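Local coordinates for protein tonb-dependent siderophore receptor (Acinetobacter baumannii, PDB 5FP1) that probably takes up iron as a TonB-dependent outer-membrane receptor, binding iron-chelating siderophores and passing them inward, and may bind ferric enterobactin with micromolar affinity, at residues I542-K547 / E564-G569; R88-E93 / G131-S136; T596-S601 / I612-Q617; A124-G129 / T469-I474. One frame throughout, in Å; residues are numbered along the deposited sequence.

Interaction 1 of 4, residues I542-K547 / E564-G569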
# COMPACT_ATOMS: atom_id res chain seq x y z
N ILE A 542 -7.60 16.59 -13.70
CA ILE A 542 -9.03 16.42 -13.52
C ILE A 542 -9.32 15.11 -14.20
O ILE A 542 -8.81 14.84 -15.28
CB ILE A 542 -9.81 17.57 -14.21
CG1 ILE A 542 -9.61 18.86 -13.45
CG2 ILE A 542 -11.29 17.24 -14.31
CD1 ILE A 542 -10.51 18.97 -12.24
N PHE A 543 -10.16 14.27 -13.59
CA PHE A 543 -10.29 12.90 -14.07
C PHE A 543 -11.61 12.28 -13.67
O PHE A 543 -12.25 12.71 -12.71
CB PHE A 543 -9.14 12.03 -13.53
CG PHE A 543 -9.00 12.09 -12.04
CD1 PHE A 543 -9.73 11.26 -11.22
CD2 PHE A 543 -8.14 13.00 -11.47
CE1 PHE A 543 -9.61 11.36 -9.84
CE2 PHE A 543 -8.01 13.12 -10.10
CZ PHE A 543 -8.74 12.29 -9.28
N ARG A 544 -11.99 11.27 -14.41
CA ARG A 544 -12.95 10.28 -13.96
C ARG A 544 -12.27 8.91 -14.00
O ARG A 544 -11.82 8.44 -15.06
CB ARG A 544 -14.21 10.26 -14.80
CG ARG A 544 -15.16 9.13 -14.36
CD ARG A 544 -16.50 9.22 -15.09
NE ARG A 544 -17.17 10.44 -14.70
CZ ARG A 544 -18.18 11.00 -15.36
NH1 ARG A 544 -18.67 10.45 -16.44
NH2 ARG A 544 -18.68 12.13 -14.93
N THR A 545 -12.13 8.34 -12.81
CA THR A 545 -11.58 6.98 -12.61
C THR A 545 -12.74 6.16 -12.08
O THR A 545 -13.36 6.54 -11.07
CB THR A 545 -10.40 7.00 -11.64
OG1 THR A 545 -9.25 7.60 -12.28
CG2 THR A 545 -10.03 5.57 -11.14
N GLU A 546 -13.09 5.10 -12.80
CA GLU A 546 -14.31 4.40 -12.53
C GLU A 546 -14.20 2.93 -12.80
O GLU A 546 -13.42 2.49 -13.64
CB GLU A 546 -15.47 4.95 -13.37
CG GLU A 546 -15.29 4.79 -14.85
CD GLU A 546 -16.40 5.45 -15.67
OE1 GLU A 546 -17.58 5.37 -15.26
OE2 GLU A 546 -16.07 6.07 -16.70
N LYS A 547 -15.05 2.18 -12.11
CA LYS A 547 -15.19 0.76 -12.38
C LYS A 547 -16.60 0.53 -12.91
O LYS A 547 -17.54 0.31 -12.14
CB LYS A 547 -14.90 -0.07 -11.13
CG LYS A 547 -14.82 -1.55 -11.43
CD LYS A 547 -14.73 -2.39 -10.17
CE LYS A 547 -13.39 -2.30 -9.49
NZ LYS A 547 -13.42 -3.12 -8.22
N GLU A 564 -21.60 -0.66 -10.63
CA GLU A 564 -20.90 0.49 -11.16
C GLU A 564 -20.56 1.44 -10.07
O GLU A 564 -21.35 1.68 -9.16
CB GLU A 564 -21.78 1.28 -12.18
CG GLU A 564 -22.36 0.45 -13.29
CD GLU A 564 -23.39 1.20 -14.12
OE1 GLU A 564 -23.59 2.41 -13.92
OE2 GLU A 564 -24.02 0.58 -14.98
N SER A 565 -19.39 2.07 -10.19
CA SER A 565 -19.00 3.14 -9.32
C SER A 565 -18.07 4.05 -10.08
O SER A 565 -17.50 3.66 -11.11
CB SER A 565 -18.31 2.61 -8.03
OG SER A 565 -17.00 2.16 -8.34
N LYS A 566 -17.92 5.27 -9.59
CA LYS A 566 -17.06 6.25 -10.22
C LYS A 566 -16.56 7.28 -9.25
O LYS A 566 -17.19 7.58 -8.24
CB LYS A 566 -17.74 6.97 -11.38
CG LYS A 566 -18.87 7.87 -10.97
CD LYS A 566 -19.34 8.66 -12.20
CE LYS A 566 -20.65 9.37 -11.95
NZ LYS A 566 -20.35 10.73 -11.47
N VAL A 567 -15.39 7.83 -9.59
CA VAL A 567 -14.78 8.89 -8.83
C VAL A 567 -14.42 10.02 -9.80
O VAL A 567 -13.58 9.83 -10.69
CB VAL A 567 -13.50 8.41 -8.08
CG1 VAL A 567 -12.88 9.55 -7.31
CG2 VAL A 567 -13.79 7.26 -7.15
N ASP A 568 -15.09 11.17 -9.65
CA ASP A 568 -14.74 12.38 -10.40
C ASP A 568 -13.88 13.26 -9.51
O ASP A 568 -14.29 13.65 -8.40
CB ASP A 568 -16.02 13.14 -10.80
CG ASP A 568 -16.83 12.41 -11.87
OD1 ASP A 568 -16.22 11.75 -12.73
OD2 ASP A 568 -18.08 12.47 -11.83
N GLY A 569 -12.69 13.57 -9.94
CA GLY A 569 -11.75 14.18 -9.04
C GLY A 569 -10.81 15.18 -9.64
O GLY A 569 -10.71 15.34 -10.87
O HOH W 1 -18.92 3.75 -13.62
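Arg544 and Asp568 run alongside one another in the same direction, so the guanidinium meets the carboxylate side-on. Arg544 NE donates almost straight (171°) to the syn lone pair of Asp568 OD1; the refined separation is unusually short, so its exact value is doubtful. NH2 of Arg544 reaches OD2 of Asp568 at 3.2 Å, somewhat out of both planes, which stand 41° apart. From the opposite face of the carboxylate, Lys566 NZ binds the same OD2 at 2.9 Å, while Lys566 CD lies over one face of the guanidinium, 3.8 Å from Arg544 NE. Two cations thus share one anion, which probably offsets the closeness of their like charges. Strands 536-555 and 558-575 form an antiparallel hairpin of the TonB-dependent receptor barrel, and the axes of these two short segments approach to 4.6 Å. Paired backbone bonds such as Val567 N to Thr545 O (2.8 Å) mark the hydrogen-bonded pairs. On the other side of the sheet, Phe543 sends its ring back over the partner strand: chi1 of 54° sets CG between the backbone N and carbonyl carbon, and Gly569 CA sits over the ring face, 3.9 Å from its centroid, as a CH-pi contact. Arg88 of the plug adds a cation-pi contact to this ring, so this side looks into the barrel. Glu546 is held by Gln521, and a water joins its OE1 (2.7 Å) to Ser565 O (2.9 Å).

Interaction 2 of 4, residues R88-E93 / G131-S136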
# COMPACT_ATOMS: atom_id res chain seq x y z
N ARG A 88 -7.58 6.62 -5.38
CA ARG A 88 -8.78 7.15 -6.04
C ARG A 88 -10.02 6.28 -5.80
O ARG A 88 -10.85 6.09 -6.70
CB ARG A 88 -8.54 7.33 -7.54
CG ARG A 88 -7.52 8.41 -7.88
CD ARG A 88 -7.42 8.61 -9.40
NE ARG A 88 -6.48 9.67 -9.75
CZ ARG A 88 -6.17 10.04 -10.99
NH1 ARG A 88 -6.72 9.43 -12.03
NH2 ARG A 88 -5.29 10.99 -11.19
N GLY A 89 -10.18 5.76 -4.58
CA GLY A 89 -11.36 4.99 -4.24
C GLY A 89 -11.28 3.48 -4.46
O GLY A 89 -12.24 2.76 -4.14
N TYR A 90 -10.17 3.00 -5.02
CA TYR A 90 -10.07 1.60 -5.42
C TYR A 90 -8.87 0.91 -4.78
O TYR A 90 -7.75 1.44 -4.76
CB TYR A 90 -10.05 1.46 -6.96
CG TYR A 90 -11.34 1.99 -7.59
CD1 TYR A 90 -12.51 1.26 -7.54
CD2 TYR A 90 -11.39 3.26 -8.16
CE1 TYR A 90 -13.70 1.75 -8.05
CE2 TYR A 90 -12.58 3.76 -8.68
CZ TYR A 90 -13.73 3.00 -8.65
OH TYR A 90 -14.93 3.50 -9.12
N SER A 91 -9.12 -0.28 -4.25
CA SER A 91 -8.06 -1.03 -3.56
C SER A 91 -6.88 -1.32 -4.46
O SER A 91 -7.03 -1.79 -5.61
CB SER A 91 -8.61 -2.36 -3.02
OG SER A 91 -7.53 -3.16 -2.60
N SER A 92 -5.68 -1.07 -3.93
CA SER A 92 -4.47 -1.42 -4.67
C SER A 92 -3.67 -2.49 -3.92
O SER A 92 -2.52 -2.78 -4.25
CB SER A 92 -3.60 -0.20 -4.92
OG SER A 92 -2.98 0.22 -3.73
N GLU A 93 -4.32 -3.13 -2.95
CA GLU A 93 -3.71 -4.19 -2.15
C GLU A 93 -3.09 -5.30 -3.01
O GLU A 93 -1.98 -5.79 -2.71
CB GLU A 93 -4.75 -4.76 -1.18
CG GLU A 93 -4.14 -5.72 -0.15
CD GLU A 93 -5.15 -6.36 0.78
OE1 GLU A 93 -6.37 -5.96 0.75
OE2 GLU A 93 -4.72 -7.27 1.55
N GLY A 131 -5.39 -5.82 -12.22
CA GLY A 131 -5.50 -4.89 -11.14
C GLY A 131 -5.17 -3.47 -11.58
O GLY A 131 -5.47 -3.08 -12.71
N SER A 132 -4.52 -2.72 -10.71
CA SER A 132 -4.24 -1.31 -11.00
C SER A 132 -5.52 -0.54 -11.44
O SER A 132 -5.50 0.21 -12.41
CB SER A 132 -3.13 -1.19 -12.04
OG SER A 132 -1.88 -1.56 -11.44
N VAL A 133 -6.61 -0.76 -10.71
CA VAL A 133 -7.90 -0.15 -11.04
C VAL A 133 -7.87 1.37 -10.86
O VAL A 133 -8.19 2.13 -11.78
CB VAL A 133 -9.01 -0.76 -10.18
CG1 VAL A 133 -10.33 -0.02 -10.38
CG2 VAL A 133 -9.17 -2.24 -10.51
N GLY A 134 -7.48 1.82 -9.67
CA GLY A 134 -7.40 3.24 -9.39
C GLY A 134 -6.00 3.78 -9.37
O GLY A 134 -5.79 4.97 -9.22
N GLY A 135 -5.02 2.89 -9.49
CA GLY A 135 -3.60 3.22 -9.33
C GLY A 135 -2.82 2.03 -8.79
O GLY A 135 -3.37 0.94 -8.61
N SER A 136 -1.53 2.24 -8.54
CA SER A 136 -0.67 1.20 -7.97
C SER A 136 0.55 1.85 -7.34
O SER A 136 0.91 2.99 -7.66
CB SER A 136 -0.20 0.21 -9.03
OG SER A 136 0.51 0.88 -10.05
O HOH W 2 -6.31 0.73 -7.32
O HOH W 3 -5.87 -1.78 -8.17
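Tyr90 and Ser91 are joined to Val133 and Gly134 through two waters, with no direct hydrogen bond between the segments. One water donates to Ser91 O and accepts from Val133 N, both at 2.8 Å, which bridges the two backbones. The other accepts from Gly134 N at 2.8 Å and lies within donating range of Tyr90 O (3.0 Å) and Gly135 O (3.2 Å); further acceptors compete for it, so how its protons are shared is not settled.

Direct contact is mainly apolar. The Tyr90 and Val133 side chains cross at about a right angle. With CG1 anti to its backbone N (chi1 173°), Val133 brings that methyl 3.6 Å from Tyr90 CG and 4.0 Å from the ring centroid, an off-centre CH-pi contact at 30° from the ring normal. The methyl sits near the CB end of the ring; the hydroxyl at the other end reaches Ser565 of the barrel. Gly134 passes close to Tyr90 CB, its N lying 3.8 Å away, and the tight fit there goes with the absence of a side chain on Gly134. Alongside, the extended aliphatic part of Arg88 runs past Gly134 O, and its guanidinium goes on to salt bridges with Glu571 and Glu524 of the barrel wall.

Ser91 OG accepts from Glu93 N in an ST turn. Both segments belong to the plug, and the reach of Tyr90 and Arg88 to the barrel wall is as expected of the domain that fills the barrel of a TonB-dependent receptor.

Interaction 3 of 4, residues T596-S601 / I612-Q617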
# COMPACT_ATOMS: atom_id res chain seq x y z
N THR A 596 -22.68 4.16 -7.85
CA THR A 596 -23.76 4.39 -8.81
C THR A 596 -24.80 3.27 -8.82
O THR A 596 -26.01 3.50 -8.81
CB THR A 596 -23.17 4.52 -10.23
OG1 THR A 596 -22.08 5.46 -10.19
CG2 THR A 596 -24.27 5.00 -11.22
N LYS A 597 -24.32 2.04 -8.83
CA LYS A 597 -25.19 0.90 -8.87
C LYS A 597 -24.63 -0.22 -8.01
O LYS A 597 -23.53 -0.74 -8.26
CB LYS A 597 -25.33 0.48 -10.33
CG LYS A 597 -26.28 -0.66 -10.57
CD LYS A 597 -26.44 -0.91 -12.06
CE LYS A 597 -27.15 -2.23 -12.31
NZ LYS A 597 -26.88 -2.68 -13.70
N ASN A 598 -25.38 -0.57 -6.97
CA ASN A 598 -24.96 -1.59 -6.00
C ASN A 598 -25.69 -2.90 -6.21
O ASN A 598 -26.80 -2.91 -6.76
CB ASN A 598 -25.27 -1.07 -4.59
CG ASN A 598 -24.46 0.16 -4.25
OD1 ASN A 598 -23.23 0.11 -4.23
ND2 ASN A 598 -25.14 1.28 -4.01
N GLY A 599 -25.11 -3.99 -5.72
CA GLY A 599 -25.80 -5.27 -5.68
C GLY A 599 -26.45 -5.53 -4.33
O GLY A 599 -27.14 -4.67 -3.79
N LYS A 600 -26.24 -6.73 -3.79
CA LYS A 600 -26.78 -7.08 -2.48
C LYS A 600 -25.66 -7.44 -1.54
O LYS A 600 -24.60 -7.83 -1.97
CB LYS A 600 -27.75 -8.25 -2.60
CG LYS A 600 -28.96 -7.94 -3.46
CD LYS A 600 -30.14 -8.79 -3.03
CE LYS A 600 -31.35 -8.57 -3.93
NZ LYS A 600 -30.93 -8.71 -5.35
N SER A 601 -25.93 -7.29 -0.25
CA SER A 601 -25.05 -7.71 0.80
C SER A 601 -25.64 -8.99 1.39
O SER A 601 -26.78 -8.99 1.82
CB SER A 601 -25.04 -6.63 1.89
OG SER A 601 -24.36 -7.07 3.04
N ILE A 612 -30.98 0.74 -2.60
CA ILE A 612 -31.39 1.95 -1.87
C ILE A 612 -30.22 2.86 -1.54
O ILE A 612 -30.41 4.03 -1.18
CB ILE A 612 -32.12 1.60 -0.55
CG1 ILE A 612 -31.22 0.77 0.36
CG2 ILE A 612 -33.38 0.79 -0.86
CD1 ILE A 612 -31.81 0.54 1.75
N TYR A 613 -28.99 2.35 -1.66
CA TYR A 613 -27.80 3.18 -1.42
C TYR A 613 -27.13 3.66 -2.71
O TYR A 613 -26.04 4.27 -2.68
CB TYR A 613 -26.81 2.41 -0.55
CG TYR A 613 -27.40 1.90 0.72
CD1 TYR A 613 -28.02 2.77 1.60
CD2 TYR A 613 -27.29 0.56 1.08
CE1 TYR A 613 -28.55 2.31 2.80
CE2 TYR A 613 -27.84 0.10 2.27
CZ TYR A 613 -28.45 0.98 3.12
OH TYR A 613 -28.96 0.53 4.29
N ASN A 614 -27.76 3.40 -3.85
CA ASN A 614 -27.27 3.92 -5.12
C ASN A 614 -27.13 5.45 -5.03
O ASN A 614 -28.04 6.14 -4.54
CB ASN A 614 -28.19 3.54 -6.28
CG ASN A 614 -28.14 2.07 -6.62
OD1 ASN A 614 -27.36 1.29 -6.07
ND2 ASN A 614 -28.98 1.67 -7.57
N GLY A 615 -25.97 5.96 -5.42
CA GLY A 615 -25.64 7.37 -5.27
C GLY A 615 -24.83 7.74 -4.02
O GLY A 615 -24.35 8.85 -3.93
N ASN A 616 -24.68 6.82 -3.06
CA ASN A 616 -23.92 7.10 -1.85
C ASN A 616 -22.43 7.34 -2.15
O ASN A 616 -21.93 7.05 -3.23
CB ASN A 616 -24.07 5.95 -0.79
CG ASN A 616 -25.30 6.15 0.10
OD1 ASN A 616 -26.09 7.06 -0.12
ND2 ASN A 616 -25.47 5.30 1.09
N GLN A 617 -21.74 7.90 -1.18
CA GLN A 617 -20.31 8.11 -1.27
C GLN A 617 -19.63 6.75 -1.15
O GLN A 617 -20.08 5.89 -0.39
CB GLN A 617 -19.85 9.05 -0.15
CG GLN A 617 -18.40 9.52 -0.25
CD GLN A 617 -18.09 10.55 0.80
OE1 GLN A 617 -18.99 11.24 1.26
NE2 GLN A 617 -16.84 10.64 1.22
O HOH W 4 -28.58 -1.25 -7.95
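The amide groups of Asn598 and Asn614 run antiparallel past one another, their planes 42° apart. Contact is made through the carbonyl oxygen of Asn614: OD1 accepts the backbone N of Asn598 at 2.9 Å, a bond angle of 151°, with the donor above the carbonyl plane and off the lone pairs. A second, weak bond comes from Asn598 ND2 at 3.0 Å, so backbone and side chain of one residue converge on one oxygen. The Tyr613 ring carries its own neighbour, Ile612 CG1, over the centre of one face, 3.7 Å above the plane; the Tyr613 backbone carbonyl lies beside Asn598 ND2, its C 3.4 Å away.

The nitrogen of the Asn614 amide is also used. Its ND2 donates to a water at 3.0 Å, and that water donates to Asn598 O, closing a second route between the same two residues. The backbone places Asn614 CB 3.3 Å from Thr596 O; from there CG, anti to the carbonyl carbon (chi1 -70°), carries OD1 to Asn598 N.

Around this pair, Tyr613 to Asn616 form a type II beta turn closed by Asn616 N to Tyr613 O, with Gly615 at positive phi. Thr596 and Lys597 together face Glu564 as a classic beta bulge. The long connection between barrel strands 582-597 and 624-635, with its small hairpin and Cys602-Cys607 disulfide, is consistent with an extracellular loop of the receptor.

Interaction 4 of 4, residues A124-G129 / T469-I474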
# COMPACT_ATOMS: atom_id res chain seq x y z
N ALA A 124 -4.18 1.53 -14.63
CA ALA A 124 -2.86 1.27 -15.19
C ALA A 124 -2.52 -0.15 -15.57
O ALA A 124 -1.36 -0.56 -15.46
CB ALA A 124 -1.82 1.82 -14.22
N SER A 125 -3.49 -0.92 -16.04
CA SER A 125 -3.21 -2.31 -16.39
C SER A 125 -2.22 -2.44 -17.54
O SER A 125 -1.52 -3.44 -17.60
CB SER A 125 -4.48 -3.12 -16.69
OG SER A 125 -5.27 -3.28 -15.53
N ALA A 126 -2.13 -1.47 -18.45
CA ALA A 126 -1.17 -1.62 -19.55
C ALA A 126 0.26 -1.66 -19.02
O ALA A 126 1.17 -2.24 -19.65
CB ALA A 126 -1.35 -0.52 -20.58
N MET A 127 0.48 -1.03 -17.86
CA MET A 127 1.79 -1.00 -17.24
C MET A 127 1.99 -2.19 -16.27
O MET A 127 3.11 -2.64 -16.08
CB MET A 127 1.99 0.31 -16.47
CG MET A 127 1.95 1.50 -17.40
SD MET A 127 2.47 3.00 -16.56
CE MET A 127 4.22 2.72 -16.45
N GLY A 128 0.91 -2.68 -15.68
CA GLY A 128 1.03 -3.65 -14.59
C GLY A 128 0.25 -4.94 -14.70
O GLY A 128 0.45 -5.85 -13.88
N GLY A 129 -0.59 -5.08 -15.71
CA GLY A 129 -1.45 -6.24 -15.83
C GLY A 129 -2.69 -6.19 -14.94
O GLY A 129 -3.27 -5.13 -14.71
N THR A 469 -5.58 -4.71 -22.28
CA THR A 469 -5.75 -3.39 -21.72
C THR A 469 -4.86 -2.41 -22.47
O THR A 469 -3.91 -2.80 -23.18
CB THR A 469 -5.42 -3.35 -20.21
OG1 THR A 469 -4.09 -3.84 -19.99
CG2 THR A 469 -6.38 -4.22 -19.47
N TYR A 470 -5.18 -1.13 -22.34
CA TYR A 470 -4.41 -0.14 -23.06
C TYR A 470 -4.37 1.23 -22.46
O TYR A 470 -5.03 1.54 -21.47
CB TYR A 470 -4.89 -0.10 -24.51
CG TYR A 470 -6.33 0.33 -24.68
CD1 TYR A 470 -7.37 -0.59 -24.62
CD2 TYR A 470 -6.64 1.65 -24.97
CE1 TYR A 470 -8.69 -0.19 -24.80
CE2 TYR A 470 -7.96 2.06 -25.16
CZ TYR A 470 -8.98 1.14 -25.07
OH TYR A 470 -10.29 1.56 -25.26
N GLN A 471 -3.55 2.07 -23.07
CA GLN A 471 -3.47 3.46 -22.72
C GLN A 471 -3.18 4.26 -23.97
O GLN A 471 -2.45 3.80 -24.86
CB GLN A 471 -2.40 3.72 -21.65
CG GLN A 471 -0.96 3.68 -22.08
CD GLN A 471 0.00 3.72 -20.89
OE1 GLN A 471 -0.21 3.04 -19.89
NE2 GLN A 471 1.06 4.50 -21.00
N ALA A 472 -3.74 5.46 -24.03
CA ALA A 472 -3.48 6.39 -25.11
C ALA A 472 -3.50 7.79 -24.55
O ALA A 472 -4.43 8.16 -23.82
CB ALA A 472 -4.55 6.25 -26.20
N GLY A 473 -2.49 8.58 -24.88
CA GLY A 473 -2.49 9.96 -24.44
C GLY A 473 -1.79 10.87 -25.45
O GLY A 473 -0.95 10.42 -26.21
N ILE A 474 -2.17 12.14 -25.43
CA ILE A 474 -1.45 13.16 -26.19
C ILE A 474 -0.99 14.24 -25.25
O ILE A 474 -1.77 14.73 -24.44
CB ILE A 474 -2.37 13.80 -27.22
CG1 ILE A 474 -2.84 12.72 -28.21
CG2 ILE A 474 -1.62 14.94 -27.93
CD1 ILE A 474 -3.95 13.18 -29.12
O HOH W 5 -3.94 0.82 -18.87
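Van der Waals contacts join Ser125 of the plug to Thr469 of the barrel strand. Thr469 turns OG1 between its backbone N and carbonyl carbon (chi1 56°), which leaves both branches beside Ser125: OG1 lies 3.4 Å from Ser125 CB, and CG2 is 3.5 Å from the same carbon. Ala126 points its methyl at the strand, 4.0 Å from Tyr470 CA. That methyl also meets Gln471 OE1 at 3.8 Å, and Met127 CG touches the same oxygen at 3.6 Å as the two side chains pass at a slant.

Direct polar bonds across the contact are absent. Thr469 OG1 comes within 3.4 Å of Ala126 N, but the angle is too poor for a hydrogen bond. The N-H is satisfied by a water, at 2.9 Å from Ala126 N, that donates in turn to Tyr470 O; one solvent molecule therefore joins the first turn of the helix to the strand backbone. Polar ends find partners elsewhere: Gln471 NE2 bonds Asp436 OD2, and Ser125 OG bonds Ala492 N.

Helix 125-128, a single turn with Ala124 at its N-cap and Gly129 leaving it at positive phi, rests against the inner side of strand 459-476. Tyr470 points the opposite way and touches a bound detergent. The strand is part of the barrel wall, running antiparallel between 433-450 and 482-493, and the plug helix packs on it through Ser125, Ala126 and Met127.

How the interactions relate
Interaction 2 lies within the plug, interactions 1 and 3 in the barrel, and interaction 4 where plug meets barrel. Interactions 1 and 2, centres 12 Å apart, interlock through polar ends: Tyr90 OH is 2.6 Å from Ser565 OG, and Arg88 NH1 is 3.1 Å from Thr545 OG1. Interactions 1 and 3 sit on adjacent strands, with Lys597 N 3.0 Å from Glu564 O. Between interactions 2 and 4 the chain itself continues, and Ala124 N approaches Ser132 O at 2.9 Å. The loop contact of interaction 3 is remote from interaction 4, with centres about 28 Å apart. Bound detergent, its nearest approach about 7 Å from the Glu546 side chain and touching Tyr470, is consistent with a membrane-facing side.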